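Local coordinates for surface-associated protein CshB (Streptococcus gordonii, PDB 6YZG) that probably mediates streptococcal attachment as a cell-wall-bound adhesin, this part being its non-repetitive domain 2, a module linked to fibronectin binding, at residues 1-6 against 107-112; 8-13 against 21-26; 17-22 against 85-90. One frame throughout, in Å; residues are numbered along the deposited sequence.

In the fold
Three contacts tie the first residues of the chain to the connection between strands 71-72 and 119-131 and to strand 24-30, all on one side of the chain's centre. Contact 1 brings residues 1-6 against the loop 107-112 and is partly buried, partly under the second subunit. Contact 2, the outermost, is the true strand pairing, 10-11 with 24-30, with buried aromatics on one face and an exposed side carrying lysine and water. Contact 3 is the buried one but small, one backbone bond plus a leucine-valine touch between loops. Contacts 2 and 3 share V21 and G22; F4 joins contact 1 to contact 2 through W10 and F25, and L112 joins it to V87 of contact 3.

Contact 1. Residues 1-6 against 107-112; sequences WLDFSD and KRKTQL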
loop_
_atom_site.group_PDB
_atom_site.type_symbol
_atom_site.label_atom_id
_atom_site.label_comp_id
_atom_site.label_asym_id
_atom_site.label_seq_id
_atom_site.Cartn_x
_atom_site.Cartn_y
_atom_site.Cartn_z
ATOM N N TRP A 1 -9.181 21.520 -6.665
ATOM C CA TRP A 1 -9.487 20.176 -7.277
ATOM C C TRP A 1 -10.917 20.168 -7.810
ATOM O O TRP A 1 -11.883 20.553 -7.070
ATOM C CB TRP A 1 -9.342 18.970 -6.337
ATOM C CG TRP A 1 -7.952 18.683 -5.885
ATOM C CD1 TRP A 1 -7.486 18.891 -4.613
ATOM C CD2 TRP A 1 -6.831 18.262 -6.679
ATOM N NE1 TRP A 1 -6.166 18.572 -4.568
ATOM C CE2 TRP A 1 -5.714 18.217 -5.818
ATOM C CE3 TRP A 1 -6.639 17.932 -8.026
ATOM C CZ2 TRP A 1 -4.458 17.751 -6.249
ATOM C CZ3 TRP A 1 -5.394 17.524 -8.461
ATOM C CH2 TRP A 1 -4.299 17.475 -7.594
ATOM N N LEU A 2 -11.133 19.717 -9.016
ATOM C CA LEU A 2 -12.506 19.641 -9.585
ATOM C C LEU A 2 -13.327 18.597 -8.872
ATOM O O LEU A 2 -12.882 17.474 -8.618
ATOM C CB LEU A 2 -12.431 19.334 -11.068
ATOM C CG LEU A 2 -11.755 20.392 -11.943
ATOM C CD1 LEU A 2 -11.705 19.951 -13.368
ATOM C CD2 LEU A 2 -12.408 21.769 -11.799
ATOM N N ASP A 3 -14.595 18.969 -8.619
ATOM C CA ASP A 3 -15.630 18.088 -8.051
ATOM C C ASP A 3 -16.370 17.417 -9.183
ATOM O O ASP A 3 -17.328 17.951 -9.753
ATOM C CB ASP A 3 -16.590 18.862 -7.136
ATOM C CG ASP A 3 -17.646 17.972 -6.517
ATOM O OD1 ASP A 3 -17.685 16.810 -6.787
ATOM O OD2 ASP A 3 -18.502 18.552 -5.738
ATOM N N PHE A 4 -15.903 16.241 -9.575
ATOM C CA PHE A 4 -16.526 15.505 -10.660
ATOM C C PHE A 4 -17.853 14.903 -10.263
ATOM O O PHE A 4 -18.589 14.394 -11.175
ATOM C CB PHE A 4 -15.548 14.445 -11.143
ATOM C CG PHE A 4 -14.304 14.984 -11.803
ATOM C CD1 PHE A 4 -14.422 15.824 -12.932
ATOM C CD2 PHE A 4 -13.026 14.685 -11.333
ATOM C CE1 PHE A 4 -13.279 16.312 -13.577
ATOM C CE2 PHE A 4 -11.918 15.235 -11.958
ATOM C CZ PHE A 4 -12.045 16.000 -13.081
ATOM N N SER A 5 -18.232 14.961 -8.999
ATOM C CA SER A 5 -19.516 14.363 -8.537
ATOM C C SER A 5 -20.671 15.324 -8.809
ATOM O O SER A 5 -21.835 14.878 -8.605
ATOM C CB SER A 5 -19.477 13.991 -7.060
ATOM O OG SER A 5 -19.652 15.157 -6.241
ATOM N N ASP A 6 -20.413 16.602 -9.112
ATOM C CA ASP A 6 -21.506 17.591 -9.330
ATOM C C ASP A 6 -22.198 17.269 -10.657
ATOM O O ASP A 6 -21.654 17.511 -11.734
ATOM C CB ASP A 6 -20.929 18.994 -9.289
ATOM C CG ASP A 6 -21.993 20.062 -9.422
ATOM O OD1 ASP A 6 -22.570 20.383 -8.414
ATOM O OD2 ASP A 6 -22.178 20.608 -10.542
ATOM N N LYS A 107 -13.258 12.478 -0.589
ATOM C CA LYS A 107 -12.147 11.982 -1.433
ATOM C C LYS A 107 -12.733 11.431 -2.736
ATOM O O LYS A 107 -12.160 11.692 -3.745
ATOM C CB LYS A 107 -11.312 10.935 -0.703
ATOM C CG LYS A 107 -10.494 11.540 0.434
ATOM C CD LYS A 107 -9.344 10.708 0.937
ATOM C CE LYS A 107 -9.706 9.731 2.042
ATOM N NZ LYS A 107 -8.790 8.566 2.029
ATOM N N ARG A 108 -13.886 10.774 -2.696
ATOM C CA ARG A 108 -14.479 10.219 -3.931
ATOM C C ARG A 108 -14.905 11.390 -4.837
ATOM O O ARG A 108 -14.837 11.201 -6.027
ATOM C CB ARG A 108 -15.651 9.271 -3.629
ATOM C CG ARG A 108 -15.219 7.919 -3.079
ATOM C CD ARG A 108 -14.761 6.963 -4.173
ATOM N NE ARG A 108 -13.975 5.844 -3.660
ATOM C CZ ARG A 108 -14.473 4.689 -3.215
ATOM N NH1 ARG A 108 -13.653 3.745 -2.778
ATOM N NH2 ARG A 108 -15.779 4.472 -3.200
ATOM N N LYS A 109 -15.345 12.518 -4.265
ATOM C CA LYS A 109 -15.988 13.559 -5.102
ATOM C C LYS A 109 -14.973 14.093 -6.134
ATOM O O LYS A 109 -15.412 14.414 -7.266
ATOM C CB LYS A 109 -16.511 14.710 -4.263
ATOM C CG LYS A 109 -17.793 14.423 -3.497
ATOM C CD LYS A 109 -18.150 15.682 -2.735
ATOM C CE LYS A 109 -19.438 15.616 -1.947
ATOM N NZ LYS A 109 -19.855 16.993 -1.576
ATOM N N THR A 110 -13.699 14.192 -5.773
ATOM C CA THR A 110 -12.676 14.776 -6.649
ATOM C C THR A 110 -11.992 13.692 -7.490
ATOM O O THR A 110 -10.960 13.998 -8.096
ATOM C CB THR A 110 -11.722 15.606 -5.805
ATOM O OG1 THR A 110 -11.225 14.691 -4.831
ATOM C CG2 THR A 110 -12.410 16.815 -5.196
ATOM N N GLN A 111 -12.607 12.546 -7.688
ATOM C CA GLN A 111 -11.973 11.482 -8.483
ATOM C C GLN A 111 -12.793 11.172 -9.721
ATOM O O GLN A 111 -14.038 10.961 -9.618
ATOM C CB GLN A 111 -11.823 10.229 -7.633
ATOM C CG GLN A 111 -10.753 10.340 -6.606
ATOM C CD GLN A 111 -10.575 9.084 -5.809
ATOM O OE1 GLN A 111 -11.307 8.110 -5.992
ATOM N NE2 GLN A 111 -9.628 9.164 -4.912
ATOM N N LEU A 112 -12.144 10.971 -10.854
ATOM C CA LEU A 112 -12.742 10.388 -12.049
ATOM C C LEU A 112 -12.282 8.937 -12.157
ATOM O O LEU A 112 -11.102 8.679 -12.020
ATOM C CB LEU A 112 -12.308 11.202 -13.256
ATOM C CG LEU A 112 -13.126 10.999 -14.521
ATOM C CD1 LEU A 112 -14.503 11.661 -14.357
ATOM C CD2 LEU A 112 -12.387 11.543 -15.731
HETATM O O HOH W 1 -10.142 16.369 -9.048
#
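W1 meets T110 through its CB, 3.9 Å from T110 CG2, while the indole leads off to an edge-to-face pairing with W169. At L2 the backbone does the touching: L2 O receives a CA-H...O contact from T110 CA at 3.3 Å, and a water sits between L2 O and T110 O. D3 holds its CG anti to the backbone N (chi1 -179°), which turns the carboxylate back over the chain that follows. There S5 N donates to D3 OD1 at 2.9 Å from above the carboxylate plane, making an Asx turn, and S5 OG adds a second grip on D3 OD1 at 2.6 Å, on its syn lone pair. The F4 ring lies between two leucines, with L2 CB over one face and L112 CD1 over the opposite one, both toward the rim; T110 O lies at the ring edge. S5 OG rests on the methylene K109 CG at 3.4 Å. K109 O lies close to the backbone of F4 and S5, and the bond it takes from S5 N is weak, at 3.4 Å. M258 and M260 of the second subunit cover F4 and W1. Methylenes of K109 and the CA-H of T110 thus lie against oxygens of the first segment, while F4 and L112 give the apolar part. With K109 NZ 4.6 Å from D3 OD2, the opposite charges are not in contact but probably still attract, and the lysine's positive charge would favour an ionised D3.

Contact 2. Residues 8-13 against 21-26; sequences ASWKNL and VGTTFT
S9 O is gripped by three groups: T26 N donates to it at 2.9 Å, a water donates at 2.8 Å, and F25 CA adds a CA-H...O contact. The same water reaches T24 OG1 and T26 OG1, so it links the residue just before strand 10-11 to T24 and T26. Next along, K11 and T24 form the hydrogen-bonded pair of the antiparallel bridge, with K11 N to T24 O at 2.9 Å and T24 N to K11 O at 3.0 Å. On their face of the sheet, K11 CB lies against T24 OG1. W10 and F25, a non-hydrogen-bonded pair, point to the other face and make an edge-to-face stack with planes at 65°. F25 turns its edge to the indole and puts CD2 3.5 Å from W10 CE2, while F25 CB sits over the six-membered ring in a CH-pi contact. T23 CG2, meanwhile, comes to the indole edge. Because N12 has CG anti to its backbone N (chi1 -163°), its amide reaches across to the backbone at G22, and N12 ND2 bonds G22 O at 3.1 Å from above the carbonyl plane rather than on a lone pair. T23 OG1 lies 2.7 Å from N12 O, which its proton may serve, and accepts from K20 N. The indole is held twice, since W10 NE1 donates to F4 O while F25 occupies a face, which probably limits its rotation. Backbone bonds thus set the register of this hairpin-like pairing, and W10 and F25 pack on its buried face together with F4, L19 and L112.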
loop_
_atom_site.group_PDB
_atom_site.type_symbol
_atom_site.label_atom_id
_atom_site.label_comp_id
_atom_site.label_asym_id
_atom_site.label_seq_id
_atom_site.Cartn_x
_atom_site.Cartn_y
_atom_site.Cartn_z
ATOM N N ALA A 8 -24.663 18.393 -12.377
ATOM C CA ALA A 8 -25.044 19.506 -13.267
ATOM C C ALA A 8 -23.834 20.093 -14.018
ATOM O O ALA A 8 -24.005 20.830 -14.997
ATOM C CB ALA A 8 -25.744 20.573 -12.472
ATOM N N SER A 9 -22.602 19.709 -13.641
ATOM C CA SER A 9 -21.379 20.184 -14.329
ATOM C C SER A 9 -21.167 19.390 -15.636
ATOM O O SER A 9 -20.388 19.861 -16.480
ATOM C CB SER A 9 -20.158 20.040 -13.492
ATOM O OG SER A 9 -20.205 20.855 -12.329
ATOM N N TRP A 10 -21.806 18.253 -15.813
ATOM C CA TRP A 10 -21.644 17.367 -16.961
ATOM C C TRP A 10 -22.720 17.580 -18.008
ATOM O O TRP A 10 -23.915 17.737 -17.622
ATOM C CB TRP A 10 -21.644 15.909 -16.535
ATOM C CG TRP A 10 -20.490 15.541 -15.647
ATOM C CD1 TRP A 10 -20.490 15.412 -14.288
ATOM C CD2 TRP A 10 -19.186 15.163 -16.090
ATOM N NE1 TRP A 10 -19.239 15.011 -13.863
ATOM C CE2 TRP A 10 -18.424 14.839 -14.928
ATOM C CE3 TRP A 10 -18.583 15.093 -17.329
ATOM C CZ2 TRP A 10 -17.061 14.484 -15.026
ATOM C CZ3 TRP A 10 -17.256 14.743 -17.433
ATOM C CH2 TRP A 10 -16.503 14.431 -16.295
ATOM N N LYS A 11 -22.325 17.538 -19.244
ATOM C CA LYS A 11 -23.282 17.493 -20.396
ATOM C C LYS A 11 -22.864 16.420 -21.365
ATOM O O LYS A 11 -21.661 16.122 -21.517
ATOM C CB LYS A 11 -23.376 18.809 -21.161
ATOM C CG LYS A 11 -23.819 19.958 -20.325
ATOM C CD LYS A 11 -25.337 19.885 -20.088
ATOM C CE LYS A 11 -25.858 21.139 -19.405
ATOM N NZ LYS A 11 -25.249 21.251 -18.045
ATOM N N ASN A 12 -23.859 15.876 -22.095
ATOM C CA ASN A 12 -23.594 14.973 -23.213
ATOM C C ASN A 12 -22.890 13.700 -22.733
ATOM O O ASN A 12 -21.966 13.231 -23.409
ATOM C CB ASN A 12 -22.808 15.658 -24.325
ATOM C CG ASN A 12 -22.861 14.933 -25.652
ATOM O OD1 ASN A 12 -23.811 14.183 -25.872
ATOM N ND2 ASN A 12 -21.839 15.090 -26.456
ATOM N N LEU A 13 -23.457 13.095 -21.699
ATOM C CA LEU A 13 -23.049 11.773 -21.196
ATOM C C LEU A 13 -23.672 10.672 -22.038
ATOM O O LEU A 13 -24.661 10.907 -22.723
ATOM C CB LEU A 13 -23.467 11.598 -19.749
ATOM C CG LEU A 13 -22.788 12.522 -18.750
ATOM C CD1 LEU A 13 -23.521 12.529 -17.418
ATOM C CD2 LEU A 13 -21.316 12.249 -18.541
ATOM N N VAL A 21 -16.942 10.516 -26.294
ATOM C CA VAL A 21 -16.306 11.597 -27.040
ATOM C C VAL A 21 -17.320 12.727 -27.233
ATOM O O VAL A 21 -18.442 12.448 -27.649
ATOM C CB VAL A 21 -15.669 11.088 -28.336
ATOM C CG1 VAL A 21 -15.154 12.221 -29.196
ATOM C CG2 VAL A 21 -14.549 10.107 -28.007
ATOM N N GLY A 22 -16.972 13.918 -26.783
ATOM C CA GLY A 22 -17.852 15.089 -26.837
ATOM C C GLY A 22 -18.549 15.367 -25.533
ATOM O O GLY A 22 -19.260 16.385 -25.431
ATOM N N THR A 23 -18.453 14.499 -24.527
ATOM C CA THR A 23 -18.906 14.853 -23.183
ATOM C C THR A 23 -18.162 16.080 -22.685
ATOM O O THR A 23 -16.936 16.232 -22.934
ATOM C CB THR A 23 -18.678 13.722 -22.174
ATOM O OG1 THR A 23 -19.484 12.599 -22.562
ATOM C CG2 THR A 23 -18.935 14.119 -20.731
ATOM N N THR A 24 -18.848 16.991 -22.009
ATOM C CA THR A 24 -18.200 18.149 -21.392
ATOM C C THR A 24 -18.405 18.183 -19.880
ATOM O O THR A 24 -19.442 17.736 -19.332
ATOM C CB THR A 24 -18.677 19.489 -21.998
ATOM O OG1 THR A 24 -20.081 19.671 -21.693
ATOM C CG2 THR A 24 -18.328 19.556 -23.454
ATOM N N PHE A 25 -17.406 18.781 -19.220
ATOM C CA PHE A 25 -17.446 19.107 -17.780
ATOM C C PHE A 25 -17.172 20.605 -17.729
ATOM O O PHE A 25 -16.110 21.032 -18.240
ATOM C CB PHE A 25 -16.426 18.326 -16.943
ATOM C CG PHE A 25 -16.354 18.735 -15.504
ATOM C CD1 PHE A 25 -15.522 19.773 -15.115
ATOM C CD2 PHE A 25 -17.183 18.115 -14.572
ATOM C CE1 PHE A 25 -15.509 20.182 -13.798
ATOM C CE2 PHE A 25 -17.118 18.509 -13.232
ATOM C CZ PHE A 25 -16.292 19.548 -12.882
ATOM N N THR A 26 -18.002 21.413 -17.088
ATOM C CA THR A 26 -17.805 22.850 -17.032
ATOM C C THR A 26 -18.016 23.359 -15.600
ATOM O O THR A 26 -18.968 22.962 -14.941
ATOM C CB THR A 26 -18.846 23.530 -17.944
ATOM O OG1 THR A 26 -18.885 22.946 -19.252
ATOM C CG2 THR A 26 -18.515 25.003 -18.016
HETATM O O HOH W 2 -20.522 20.748 -19.174
HETATM O O HOH W 3 -20.631 13.791 -28.882
#

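Contact 3. Residues 17-22 against 85-90; sequences GGLKVG and PSVTGA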
loop_
_atom_site.group_PDB
_atom_site.type_symbol
_atom_site.label_atom_id
_atom_site.label_comp_id
_atom_site.label_asym_id
_atom_site.label_seq_id
_atom_site.Cartn_x
_atom_site.Cartn_y
_atom_site.Cartn_z
ATOM N N GLY A 17 -24.635 7.179 -18.173
ATOM C CA GLY A 17 -24.213 8.346 -17.403
ATOM C C GLY A 17 -22.694 8.492 -17.362
ATOM O O GLY A 17 -22.176 9.105 -16.447
ATOM N N GLY A 18 -22.002 7.849 -18.282
ATOM C CA GLY A 18 -20.546 7.983 -18.351
ATOM C C GLY A 18 -20.061 8.779 -19.555
ATOM O O GLY A 18 -20.870 9.227 -20.424
ATOM N N LEU A 19 -18.751 8.923 -19.628
ATOM C CA LEU A 19 -18.147 9.804 -20.634
ATOM C C LEU A 19 -18.213 9.117 -21.985
ATOM O O LEU A 19 -17.920 7.934 -22.144
ATOM C CB LEU A 19 -16.692 10.130 -20.260
ATOM C CG LEU A 19 -16.533 11.306 -19.287
ATOM C CD1 LEU A 19 -17.377 11.215 -18.052
ATOM C CD2 LEU A 19 -15.062 11.429 -18.901
ATOM N N LYS A 20 -18.390 9.957 -22.987
ATOM C CA LYS A 20 -18.202 9.596 -24.408
ATOM C C LYS A 20 -17.414 10.737 -25.079
ATOM O O LYS A 20 -17.243 11.778 -24.463
ATOM C CB LYS A 20 -19.519 9.363 -25.158
ATOM C CG LYS A 20 -20.510 10.511 -25.180
ATOM C CD LYS A 20 -21.850 9.992 -25.630
ATOM C CE LYS A 20 -22.710 11.062 -26.195
ATOM N NZ LYS A 20 -23.583 10.433 -27.220
ATOM N N VAL A 21 -16.942 10.516 -26.294
ATOM C CA VAL A 21 -16.306 11.597 -27.040
ATOM C C VAL A 21 -17.320 12.727 -27.233
ATOM O O VAL A 21 -18.442 12.448 -27.649
ATOM C CB VAL A 21 -15.669 11.088 -28.336
ATOM C CG1 VAL A 21 -15.154 12.221 -29.196
ATOM C CG2 VAL A 21 -14.549 10.107 -28.007
ATOM N N GLY A 22 -16.972 13.918 -26.783
ATOM C CA GLY A 22 -17.852 15.089 -26.837
ATOM C C GLY A 22 -18.549 15.367 -25.533
ATOM O O GLY A 22 -19.260 16.385 -25.431
ATOM N N PRO A 85 -17.007 -0.906 -18.142
ATOM C CA PRO A 85 -17.686 0.267 -17.584
ATOM C C PRO A 85 -17.388 1.492 -18.454
ATOM O O PRO A 85 -16.776 1.413 -19.479
ATOM C CB PRO A 85 -17.116 0.357 -16.203
ATOM C CG PRO A 85 -15.676 -0.075 -16.415
ATOM C CD PRO A 85 -15.776 -1.222 -17.390
ATOM N N SER A 86 -17.993 2.607 -18.064
ATOM C CA SER A 86 -17.695 3.932 -18.628
ATOM C C SER A 86 -16.897 4.694 -17.581
ATOM O O SER A 86 -17.013 4.477 -16.374
ATOM C CB SER A 86 -18.920 4.703 -19.054
ATOM O OG SER A 86 -19.623 4.016 -20.103
ATOM N N VAL A 87 -16.083 5.598 -18.068
ATOM C CA VAL A 87 -15.414 6.573 -17.201
ATOM C C VAL A 87 -16.488 7.455 -16.583
ATOM O O VAL A 87 -17.419 7.870 -17.337
ATOM C CB VAL A 87 -14.398 7.389 -17.991
ATOM C CG1 VAL A 87 -13.728 8.416 -17.098
ATOM C CG2 VAL A 87 -13.354 6.481 -18.651
ATOM N N THR A 88 -16.398 7.730 -15.310
ATOM C CA THR A 88 -17.491 8.486 -14.637
ATOM C C THR A 88 -16.983 9.221 -13.414
ATOM O O THR A 88 -16.013 8.819 -12.820
ATOM C CB THR A 88 -18.630 7.538 -14.278
ATOM O OG1 THR A 88 -19.774 8.287 -13.838
ATOM C CG2 THR A 88 -18.212 6.536 -13.245
ATOM N N GLY A 89 -17.685 10.317 -13.046
ATOM C CA GLY A 89 -17.448 10.976 -11.760
ATOM C C GLY A 89 -18.561 10.680 -10.793
ATOM O O GLY A 89 -18.529 11.227 -9.679
ATOM N N ALA A 90 -19.586 10.028 -11.308
ATOM C CA ALA A 90 -20.845 9.850 -10.562
ATOM C C ALA A 90 -20.530 9.052 -9.320
ATOM O O ALA A 90 -20.119 7.908 -9.502
ATOM C CB ALA A 90 -21.870 9.179 -11.450
HETATM O O HOH W 4 -16.284 6.061 -20.860
#
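L19 carries CG beside its backbone N (chi1 -85°) and V87 has CG1 anti to its own (chi1 179°), a combination that brings L19 CD2 to 3.8 Å from V87 CG1. The two side chains cross at a slant, and the other leucine methyl, L19 CD1, lies against V87 O at 3.4 Å. That same oxygen accepts L19 N at 2.9 Å, nearly in line with the carbonyl (C=O...N 160°), so the backbone bond and the methyl meet one polar atom. A water closes a second bridge: it donates to L19 O and accepts from V87 N. G18 CA passes 3.7 Å from S86 CB and 3.3 Å from V87 O, a close approach of the two chains made at a glycine. S86 OG itself is held by D14 and R16, and D14 also receives G18 N, so one acidic residue steadies both partners. Further along the second segment, T88 OG1 accepts A90 N at 3.1 Å in an ST turn. In the fold this contact joins the loop between strands 10-11 and 24-30 to the long connection between strands 71-72 and 119-131, with L112 and Y114 of that connection packed on V87 and W10 of strand 10-11 resting on L19.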